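PDB 4MDB: mariner Mos1 transposase from Drosophila mauritiana, which catalyses cut-and-paste transposition of the Mos1 element, its RNase H-like catalytic domain using divalent metal ions to cut and join DNA. Local coordinates for residues Leu73-Tyr85 and Phe194-His207. The protein carries 1 engineered substitution. Sequence-based numbering, arbitrary orientation.
Sequences LCVWWDQSGVIYY and FAAKDDEFYWRGIH
Q79 reaches along helix 199-207 to H207, where NE2 donates a nearly straight hydrogen bond to OE1 of Q79 (2.9 Å, 175°). OE1 lies in the imidazole plane, whereas the donor stands above the amide carbonyl plane. Glutamine suits this place: with CG between backbone N and carbonyl carbon (chi1 62°) and the chain extended beyond, it brings an amide oxygen to the histidine. Its chain runs beside W203, amide NE2 at the indole edge, 3.7 Å from CD1, while the W203 face rests on H207. The hairpin of strands 69-78 and 81-87, at one edge of the RNase H-like sheet, turns through a type I turn from D78 to G81; strand 73-78 runs at 90° to helix 199-207. Side-chain-free G81, whose positive phi also suits glycine, lays CA over the Y202 ring face in a CH-pi contact (3.7 Å to the centroid). The phenol OH donates to F194 O (2.7 Å) in the carbonyl plane, on a lone pair, linking the two helices. F194, a flat apolar ring, packs on the hairpin's helix-facing side: V82 CG2 sits over one face, V75 CG2 touches CZ, and its edge points at the Y85 face in a T-shaped pair (centroids 5.4 Å apart). M171 of helix 162-175 also packs on F194, and the Y85 hydroxyl is hydrogen-bonded to D191.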
ATOM      1  N   LEU A  73      -3.076  -2.348 -11.497  1.00 19.67           N
ATOM      2  CA  LEU A  73      -3.721  -2.806 -10.260  1.00 15.35           C
ATOM      3  C   LEU A  73      -3.501  -1.712  -9.240  1.00 13.60           C
ATOM      4  O   LEU A  73      -2.333  -1.309  -8.983  1.00 13.47           O
ATOM      5  CB  LEU A  73      -3.181  -4.100  -9.796  1.00 14.35           C
ATOM      6  CG  LEU A  73      -3.545  -4.631  -8.419  1.00 14.78           C
ATOM      7  CD1 LEU A  73      -5.016  -4.950  -8.301  1.00 16.77           C
ATOM      8  CD2 LEU A  73      -2.710  -5.815  -8.135  1.00 16.92           C
ATOM      9  N   CYS A  74      -4.585  -1.330  -8.564  1.00 14.09           N
ATOM     10  CA  CYS A  74      -4.540  -0.373  -7.450  1.00 14.20           C
ATOM     11  C   CYS A  74      -5.185  -1.113  -6.301  1.00 14.26           C
ATOM     12  O   CYS A  74      -6.352  -1.460  -6.392  1.00 15.25           O
ATOM     13  CB  CYS A  74      -5.330   0.843  -7.777  1.00 14.39           C
ATOM     14  SG  CYS A  74      -4.856   1.627  -9.367  1.00 16.92           S
ATOM     15  N   VAL A  75      -4.462  -1.343  -5.228  1.00 12.99           N
ATOM     16  CA  VAL A  75      -5.065  -2.173  -4.182  1.00 12.48           C
ATOM     17  C   VAL A  75      -4.748  -1.592  -2.822  1.00 13.27           C
ATOM     18  O   VAL A  75      -3.654  -1.089  -2.576  1.00 12.88           O
ATOM     19  CB  VAL A  75      -4.550  -3.651  -4.308  1.00 12.90           C
ATOM     20  CG1 VAL A  75      -3.019  -3.706  -4.279  1.00 14.06           C
ATOM     21  CG2 VAL A  75      -5.027  -4.543  -3.200  1.00 13.10           C
ATOM     22  N   TRP A  76      -5.669  -1.827  -1.911  1.00 12.27           N
ATOM     23  CA  TRP A  76      -5.584  -1.370  -0.515  1.00 11.97           C
ATOM     24  C   TRP A  76      -5.947  -2.516   0.411  1.00 12.03           C
ATOM     25  O   TRP A  76      -6.864  -3.251   0.131  1.00 13.34           O
ATOM     26  CB  TRP A  76      -6.446  -0.152  -0.214  1.00 10.84           C
ATOM     27  CG  TRP A  76      -6.137   1.024  -1.042  1.00 11.52           C
ATOM     28  CD1 TRP A  76      -5.264   2.033  -0.729  1.00 12.31           C
ATOM     29  CD2 TRP A  76      -6.562   1.287  -2.392  1.00 12.24           C
ATOM     30  NE1 TRP A  76      -5.162   2.936  -1.767  1.00 12.98           N
ATOM     31  CE2 TRP A  76      -5.989   2.505  -2.777  1.00 12.22           C
ATOM     32  CE3 TRP A  76      -7.465   0.645  -3.279  1.00 13.37           C
ATOM     33  CZ2 TRP A  76      -6.199   3.059  -4.048  1.00 14.09           C
ATOM     34  CZ3 TRP A  76      -7.654   1.189  -4.543  1.00 13.57           C
ATOM     35  CH2 TRP A  76      -7.031   2.379  -4.890  1.00 14.21           C
ATOM     36  N   TRP A  77      -5.221  -2.617   1.522  1.00 10.66           N
ATOM     37  CA  TRP A  77      -5.306  -3.769   2.406  1.00 10.53           C
ATOM     38  C   TRP A  77      -4.855  -3.467   3.800  1.00 11.06           C
ATOM     39  O   TRP A  77      -4.241  -2.434   4.038  1.00 11.66           O
ATOM     40  CB  TRP A  77      -4.567  -4.946   1.838  1.00 10.12           C
ATOM     41  CG  TRP A  77      -3.064  -4.728   1.637  1.00 10.49           C
ATOM     42  CD1 TRP A  77      -2.492  -3.966   0.677  1.00 11.10           C
ATOM     43  CD2 TRP A  77      -1.987  -5.279   2.413  1.00 10.69           C
ATOM     44  NE1 TRP A  77      -1.117  -4.025   0.784  1.00 10.29           N
ATOM     45  CE2 TRP A  77      -0.776  -4.841   1.819  1.00 10.93           C
ATOM     46  CE3 TRP A  77      -1.915  -6.130   3.501  1.00 10.93           C
ATOM     47  CZ2 TRP A  77       0.485  -5.204   2.348  1.00 12.10           C
ATOM     48  CZ3 TRP A  77      -0.702  -6.534   3.979  1.00 11.51           C
ATOM     49  CH2 TRP A  77       0.504  -6.069   3.409  1.00 11.60           C
ATOM     50  N   ASP A  78      -5.192  -4.348   4.741  1.00 11.93           N
ATOM     51  CA  ASP A  78      -4.747  -4.249   6.100  1.00 12.53           C
ATOM     52  C   ASP A  78      -4.430  -5.632   6.645  1.00 11.38           C
ATOM     53  O   ASP A  78      -4.294  -6.583   5.885  1.00 10.85           O
ATOM     54  CB  ASP A  78      -5.757  -3.444   6.918  1.00 12.33           C
ATOM     55  CG  ASP A  78      -7.081  -4.247   7.190  1.00 13.91           C
ATOM     56  OD1 ASP A  78      -7.167  -5.395   6.754  1.00 14.42           O
ATOM     57  OD2 ASP A  78      -7.906  -3.760   7.996  1.00 15.98           O
ATOM     58  N   GLN A  79      -4.255  -5.751   7.958  1.00 11.25           N
ATOM     59  CA  GLN A  79      -3.754  -6.975   8.514  1.00 12.87           C
ATOM     60  C   GLN A  79      -4.809  -8.073   8.412  1.00 12.03           C
ATOM     61  O   GLN A  79      -4.445  -9.231   8.666  1.00 13.02           O
ATOM     62  CB  GLN A  79      -3.367  -6.775   9.989  1.00 13.61           C
ATOM     63  CG  GLN A  79      -4.522  -6.401  10.841  1.00 14.47           C
ATOM     64  CD  GLN A  79      -4.158  -6.446  12.302  1.00 16.20           C
ATOM     65  OE1 GLN A  79      -3.199  -5.809  12.713  1.00 17.50           O
ATOM     66  NE2 GLN A  79      -4.934  -7.169  13.092  1.00 17.51           N
ATOM     67  N   SER A  80      -6.032  -7.751   8.000  1.00 13.25           N
ATOM     68  CA  SER A  80      -7.135  -8.716   7.889  1.00 14.30           C
ATOM     69  C   SER A  80      -7.366  -9.183   6.465  1.00 16.84           C
ATOM     70  O   SER A  80      -8.160 -10.088   6.250  1.00 20.00           O
ATOM     71  CB  SER A  80      -8.403  -8.126   8.456  1.00 16.38           C
ATOM     72  OG  SER A  80      -8.198  -7.880   9.859  1.00 18.45           O
ATOM     73  N   GLY A  81      -6.718  -8.539   5.519  1.00 14.59           N
ATOM     74  CA  GLY A  81      -6.918  -8.856   4.089  1.00 14.53           C
ATOM     75  C   GLY A  81      -7.103  -7.662   3.187  1.00 12.76           C
ATOM     76  O   GLY A  81      -7.013  -6.540   3.580  1.00 11.78           O
ATOM     77  N   VAL A  82      -7.352  -7.939   1.917  1.00 14.08           N
ATOM     78  CA  VAL A  82      -7.630  -6.924   0.949  1.00 13.69           C
ATOM     79  C   VAL A  82      -8.962  -6.235   1.181  1.00 13.83           C
ATOM     80  O   VAL A  82     -10.018  -6.949   1.320  1.00 16.00           O
ATOM     81  CB  VAL A  82      -7.529  -7.534  -0.496  1.00 15.68           C
ATOM     82  CG1 VAL A  82      -8.015  -6.537  -1.497  1.00 16.48           C
ATOM     83  CG2 VAL A  82      -6.103  -8.019  -0.723  1.00 16.69           C
ATOM     84  N   ILE A  83      -8.984  -4.922   1.235  1.00 12.86           N
ATOM     85  CA  ILE A  83     -10.185  -4.135   1.454  1.00 13.62           C
ATOM     86  C   ILE A  83     -10.897  -3.833   0.136  1.00 14.70           C
ATOM     87  O   ILE A  83     -12.116  -3.992  -0.005  1.00 16.16           O
ATOM     88  CB  ILE A  83      -9.888  -2.884   2.309  1.00 14.53           C
ATOM     89  CG1 ILE A  83      -9.311  -3.309   3.686  1.00 15.83           C
ATOM     90  CG2 ILE A  83     -11.116  -1.995   2.511  1.00 14.32           C
ATOM     91  CD1 ILE A  83      -8.486  -2.251   4.384  1.00 20.56           C
ATOM     92  N   TYR A  84     -10.137  -3.371  -0.872  1.00 14.57           N
ATOM     93  CA  TYR A  84     -10.681  -2.813  -2.052  1.00 13.92           C
ATOM     94  C   TYR A  84      -9.594  -2.840  -3.086  1.00 15.61           C
ATOM     95  O   TYR A  84      -8.444  -2.674  -2.758  1.00 16.82           O
ATOM     96  CB  TYR A  84     -11.160  -1.413  -1.851  1.00 14.06           C
ATOM     97  CG  TYR A  84     -11.723  -0.746  -3.074  1.00 14.73           C
ATOM     98  CD1 TYR A  84     -12.892  -1.219  -3.646  1.00 16.15           C
ATOM     99  CD2 TYR A  84     -11.090   0.310  -3.710  1.00 17.01           C
ATOM    100  CE1 TYR A  84     -13.469  -0.575  -4.743  1.00 18.59           C
ATOM    101  CE2 TYR A  84     -11.664   0.962  -4.784  1.00 16.39           C
ATOM    102  CZ  TYR A  84     -12.840   0.489  -5.305  1.00 18.05           C
ATOM    103  OH  TYR A  84     -13.330   1.096  -6.420  1.00 21.63           O
ATOM    104  N   TYR A  85      -9.917  -3.136  -4.320  1.00 15.59           N
ATOM    105  CA  TYR A  85      -8.967  -2.887  -5.437  1.00 16.96           C
ATOM    106  C   TYR A  85      -9.675  -2.524  -6.715  1.00 18.99           C
ATOM    107  O   TYR A  85     -10.880  -2.808  -6.892  1.00 17.02           O
ATOM    108  CB  TYR A  85      -8.053  -4.092  -5.652  1.00 17.91           C
ATOM    109  CG  TYR A  85      -8.640  -5.272  -6.423  1.00 20.66           C
ATOM    110  CD1 TYR A  85      -9.289  -6.310  -5.767  1.00 24.12           C
ATOM    111  CD2 TYR A  85      -8.499  -5.357  -7.808  1.00 22.10           C
ATOM    112  CE1 TYR A  85      -9.805  -7.398  -6.467  1.00 22.79           C
ATOM    113  CE2 TYR A  85      -9.040  -6.419  -8.526  1.00 24.83           C
ATOM    114  CZ  TYR A  85      -9.665  -7.446  -7.858  1.00 25.15           C
ATOM    115  OH  TYR A  85     -10.211  -8.482  -8.566  1.00 30.84           O
ATOM    116  N   PHE A 194      -5.943 -13.384  -4.043  1.00 20.91           N
ATOM    117  CA  PHE A 194      -6.152 -12.644  -2.766  1.00 20.13           C
ATOM    118  C   PHE A 194      -6.858 -13.505  -1.709  1.00 24.11           C
ATOM    119  O   PHE A 194      -6.518 -13.530  -0.524  1.00 20.81           O
ATOM    120  CB  PHE A 194      -6.928 -11.336  -2.979  1.00 20.04           C
ATOM    121  CG  PHE A 194      -6.160 -10.229  -3.696  1.00 18.64           C
ATOM    122  CD1 PHE A 194      -4.819  -9.953  -3.399  1.00 17.60           C
ATOM    123  CD2 PHE A 194      -6.815  -9.400  -4.573  1.00 19.72           C
ATOM    124  CE1 PHE A 194      -4.171  -8.915  -4.046  1.00 18.67           C
ATOM    125  CE2 PHE A 194      -6.160  -8.357  -5.245  1.00 18.65           C
ATOM    126  CZ  PHE A 194      -4.851  -8.114  -4.963  1.00 16.51           C
ATOM    127  N   ALA A 195      -7.818 -14.293  -2.170  1.00 24.51           N
ATOM    128  CA  ALA A 195      -8.739 -14.968  -1.249  1.00 27.09           C
ATOM    129  C   ALA A 195      -8.115 -16.229  -0.719  1.00 27.47           C
ATOM    130  O   ALA A 195      -8.431 -16.692   0.390  1.00 29.64           O
ATOM    131  CB  ALA A 195     -10.006 -15.287  -2.010  1.00 28.30           C
ATOM    132  N   ALA A 196      -7.163 -16.747  -1.467  1.00 23.09           N
ATOM    133  CA  ALA A 196      -6.447 -17.958  -1.101  1.00 24.76           C
ATOM    134  C   ALA A 196      -5.390 -17.768  -0.010  1.00 27.58           C
ATOM    135  O   ALA A 196      -4.981 -18.723   0.630  1.00 30.41           O
ATOM    136  CB  ALA A 196      -5.824 -18.627  -2.325  1.00 25.09           C
ATOM    137  N   LYS A 197      -4.920 -16.531   0.170  1.00 24.79           N
ATOM    138  CA  LYS A 197      -4.012 -16.212   1.258  1.00 23.45           C
ATOM    139  C   LYS A 197      -4.799 -16.171   2.517  1.00 26.54           C
ATOM    140  O   LYS A 197      -5.833 -15.500   2.550  1.00 24.34           O
ATOM    141  CB  LYS A 197      -3.453 -14.772   1.065  1.00 22.18           C
ATOM    142  CG  LYS A 197      -2.568 -14.692  -0.154  1.00 24.15           C
ATOM    143  CD  LYS A 197      -1.329 -15.536  -0.032  1.00 26.17           C
ATOM    144  CE  LYS A 197      -0.299 -15.087  -1.068  1.00 30.15           C
ATOM    145  NZ  LYS A 197       0.839 -16.033  -1.157  1.00 36.42           N
ATOM    146  N   ASP A 198      -4.250 -16.812   3.539  1.00 28.84           N
ATOM    147  CA  ASP A 198      -4.850 -16.819   4.861  1.00 31.38           C
ATOM    148  C   ASP A 198      -4.686 -15.468   5.536  1.00 26.32           C
ATOM    149  O   ASP A 198      -3.810 -14.674   5.175  1.00 24.82           O
ATOM    150  CB  ASP A 198      -4.181 -17.878   5.726  1.00 36.99           C
ATOM    151  CG  ASP A 198      -4.488 -19.305   5.249  1.00 45.55           C
ATOM    152  OD1 ASP A 198      -5.496 -19.519   4.502  1.00 49.37           O
ATOM    153  OD2 ASP A 198      -3.714 -20.197   5.606  1.00 47.05           O
ATOM    154  N   ASP A 199      -5.530 -15.214   6.526  1.00 21.77           N
ATOM    155  CA  ASP A 199      -5.479 -13.977   7.293  1.00 23.05           C
ATOM    156  C   ASP A 199      -4.042 -13.739   7.798  1.00 22.00           C
ATOM    157  O   ASP A 199      -3.561 -12.605   7.844  1.00 19.07           O
ATOM    158  CB  ASP A 199      -6.481 -14.001   8.489  1.00 24.79           C
ATOM    159  CG  ASP A 199      -7.947 -13.998   8.065  1.00 28.16           C
ATOM    160  OD1 ASP A 199      -8.309 -13.752   6.894  1.00 29.44           O
ATOM    161  OD2 ASP A 199      -8.809 -14.211   8.954  1.00 33.23           O
ATOM    162  N   GLU A 200      -3.327 -14.808   8.140  1.00 20.62           N
ATOM    163  CA  GLU A 200      -2.004 -14.709   8.730  1.00 22.81           C
ATOM    164  C   GLU A 200      -0.968 -14.075   7.768  1.00 17.14           C
ATOM    165  O   GLU A 200      -0.045 -13.390   8.209  1.00 19.41           O
ATOM    166  CB  GLU A 200      -1.559 -16.120   9.149  1.00 26.55           C
ATOM    167  CG  GLU A 200      -2.375 -16.753  10.300  1.00 33.09           C
ATOM    168  CD  GLU A 200      -3.868 -17.229  10.007  1.00 35.55           C
ATOM    169  OE1 GLU A 200      -4.668 -17.244  10.931  1.00 40.83           O
ATOM    170  OE2 GLU A 200      -4.289 -17.616   8.904  1.00 35.58           O
ATOM    171  N   PHE A 201      -1.107 -14.320   6.473  1.00 17.73           N
ATOM    172  CA  PHE A 201      -0.201 -13.738   5.483  1.00 16.64           C
ATOM    173  C   PHE A 201      -0.316 -12.211   5.495  1.00 15.73           C
ATOM    174  O   PHE A 201       0.712 -11.514   5.398  1.00 14.57           O
ATOM    175  CB  PHE A 201      -0.639 -14.241   4.113  1.00 15.90           C
ATOM    176  CG  PHE A 201      -0.026 -13.529   2.957  1.00 16.11           C
ATOM    177  CD1 PHE A 201       1.214 -13.898   2.461  1.00 19.21           C
ATOM    178  CD2 PHE A 201      -0.675 -12.442   2.369  1.00 16.04           C
ATOM    179  CE1 PHE A 201       1.730 -13.244   1.351  1.00 17.78           C
ATOM    180  CE2 PHE A 201      -0.142 -11.794   1.288  1.00 18.53           C
ATOM    181  CZ  PHE A 201       1.088 -12.164   0.817  1.00 17.84           C
ATOM    182  N   TYR A 202      -1.547 -11.701   5.597  1.00 14.45           N
ATOM    183  CA  TYR A 202      -1.777 -10.245   5.612  1.00 14.22           C
ATOM    184  C   TYR A 202      -1.258  -9.640   6.900  1.00 14.18           C
ATOM    185  O   TYR A 202      -0.562  -8.590   6.905  1.00 14.34           O
ATOM    186  CB  TYR A 202      -3.247  -9.923   5.374  1.00 13.06           C
ATOM    187  CG  TYR A 202      -3.682 -10.321   4.000  1.00 14.11           C
ATOM    188  CD1 TYR A 202      -3.313  -9.577   2.892  1.00 15.81           C
ATOM    189  CD2 TYR A 202      -4.431 -11.487   3.772  1.00 14.37           C
ATOM    190  CE1 TYR A 202      -3.678  -9.922   1.607  1.00 15.92           C
ATOM    191  CE2 TYR A 202      -4.826 -11.811   2.482  1.00 14.66           C
ATOM    192  CZ  TYR A 202      -4.465 -11.050   1.398  1.00 15.74           C
ATOM    193  OH  TYR A 202      -4.894 -11.404   0.090  1.00 17.49           O
ATOM    194  N   TRP A 203      -1.555 -10.345   8.014  1.00 13.43           N
ATOM    195  CA  TRP A 203      -1.083  -9.917   9.317  1.00 14.91           C
ATOM    196  C   TRP A 203       0.467  -9.815   9.341  1.00 12.99           C
ATOM    197  O   TRP A 203       0.996  -8.799   9.755  1.00 13.89           O
ATOM    198  CB  TRP A 203      -1.604 -10.839  10.416  1.00 15.24           C
ATOM    199  CG  TRP A 203      -1.367 -10.400  11.813  1.00 15.67           C
ATOM    200  CD1 TRP A 203      -2.196  -9.622  12.563  1.00 20.07           C
ATOM    201  CD2 TRP A 203      -0.227 -10.620  12.574  1.00 17.43           C
ATOM    202  NE1 TRP A 203      -1.638  -9.372  13.796  1.00 20.95           N
ATOM    203  CE2 TRP A 203      -0.405  -9.952  13.819  1.00 18.03           C
ATOM    204  CE3 TRP A 203       0.938 -11.308  12.351  1.00 16.25           C
ATOM    205  CZ2 TRP A 203       0.553  -9.998  14.815  1.00 21.46           C
ATOM    206  CZ3 TRP A 203       1.919 -11.343  13.412  1.00 20.11           C
ATOM    207  CH2 TRP A 203       1.726 -10.679  14.544  1.00 18.74           C
ATOM    208  N   ARG A 204       1.132 -10.839   8.883  1.00 15.50           N
ATOM    209  CA  ARG A 204       2.602 -10.818   8.861  1.00 16.91           C
ATOM    210  C   ARG A 204       3.168  -9.636   8.056  1.00 17.29           C
ATOM    211  O   ARG A 204       4.137  -8.974   8.461  1.00 17.29           O
ATOM    212  CB  ARG A 204       3.149 -12.160   8.376  1.00 19.31           C
ATOM    213  CG  ARG A 204       3.009 -13.307   9.389  1.00 25.51           C
ATOM    214  CD  ARG A 204       3.798 -14.550   8.908  1.00 30.09           C
ATOM    215  NE  ARG A 204       3.112 -15.177   7.798  1.00 32.55           N
ATOM    216  CZ  ARG A 204       2.235 -16.178   7.915  1.00 43.64           C
ATOM    217  NH1 ARG A 204       1.959 -16.710   9.112  1.00 47.23           N
ATOM    218  NH2 ARG A 204       1.641 -16.662   6.816  1.00 47.06           N
ATOM    219  N   GLY A 205       2.587  -9.359   6.904  1.00 15.41           N
ATOM    220  CA  GLY A 205       3.094  -8.310   6.078  1.00 14.76           C
ATOM    221  C   GLY A 205       3.087  -6.954   6.750  1.00 16.29           C
ATOM    222  O   GLY A 205       4.036  -6.183   6.657  1.00 15.55           O
ATOM    223  N   ILE A 206       2.036  -6.683   7.505  1.00 14.36           N
ATOM    224  CA  ILE A 206       1.907  -5.427   8.215  1.00 14.54           C
ATOM    225  C   ILE A 206       2.828  -5.461   9.450  1.00 15.78           C
ATOM    226  O   ILE A 206       3.495  -4.466   9.787  1.00 13.47           O
ATOM    227  CB  ILE A 206       0.450  -5.196   8.687  1.00 14.28           C
ATOM    228  CG1 ILE A 206      -0.540  -5.009   7.483  1.00 13.84           C
ATOM    229  CG2 ILE A 206       0.278  -4.006   9.623  1.00 14.45           C
ATOM    230  CD1 ILE A 206      -0.239  -3.834   6.569  1.00 13.81           C
ATOM    231  N   HIS A 207       2.835  -6.568  10.176  1.00 16.41           N
ATOM    232  CA  HIS A 207       3.640  -6.612  11.428  1.00 18.41           C
ATOM    233  C   HIS A 207       5.160  -6.813  11.222  1.00 18.03           C
ATOM    234  O   HIS A 207       5.932  -6.760  12.195  1.00 21.69           O
ATOM    235  CB  HIS A 207       2.965  -7.616  12.395  1.00 19.02           C
ATOM    236  CG  HIS A 207       1.667  -7.093  12.935  1.00 18.65           C
ATOM    237  ND1 HIS A 207       1.542  -6.539  14.181  1.00 18.26           N
ATOM    238  CD2 HIS A 207       0.440  -6.980  12.366  1.00 16.86           C
ATOM    239  CE1 HIS A 207       0.312  -6.134  14.380  1.00 19.67           C
ATOM    240  NE2 HIS A 207      -0.381  -6.385  13.285  1.00 20.96           N
TER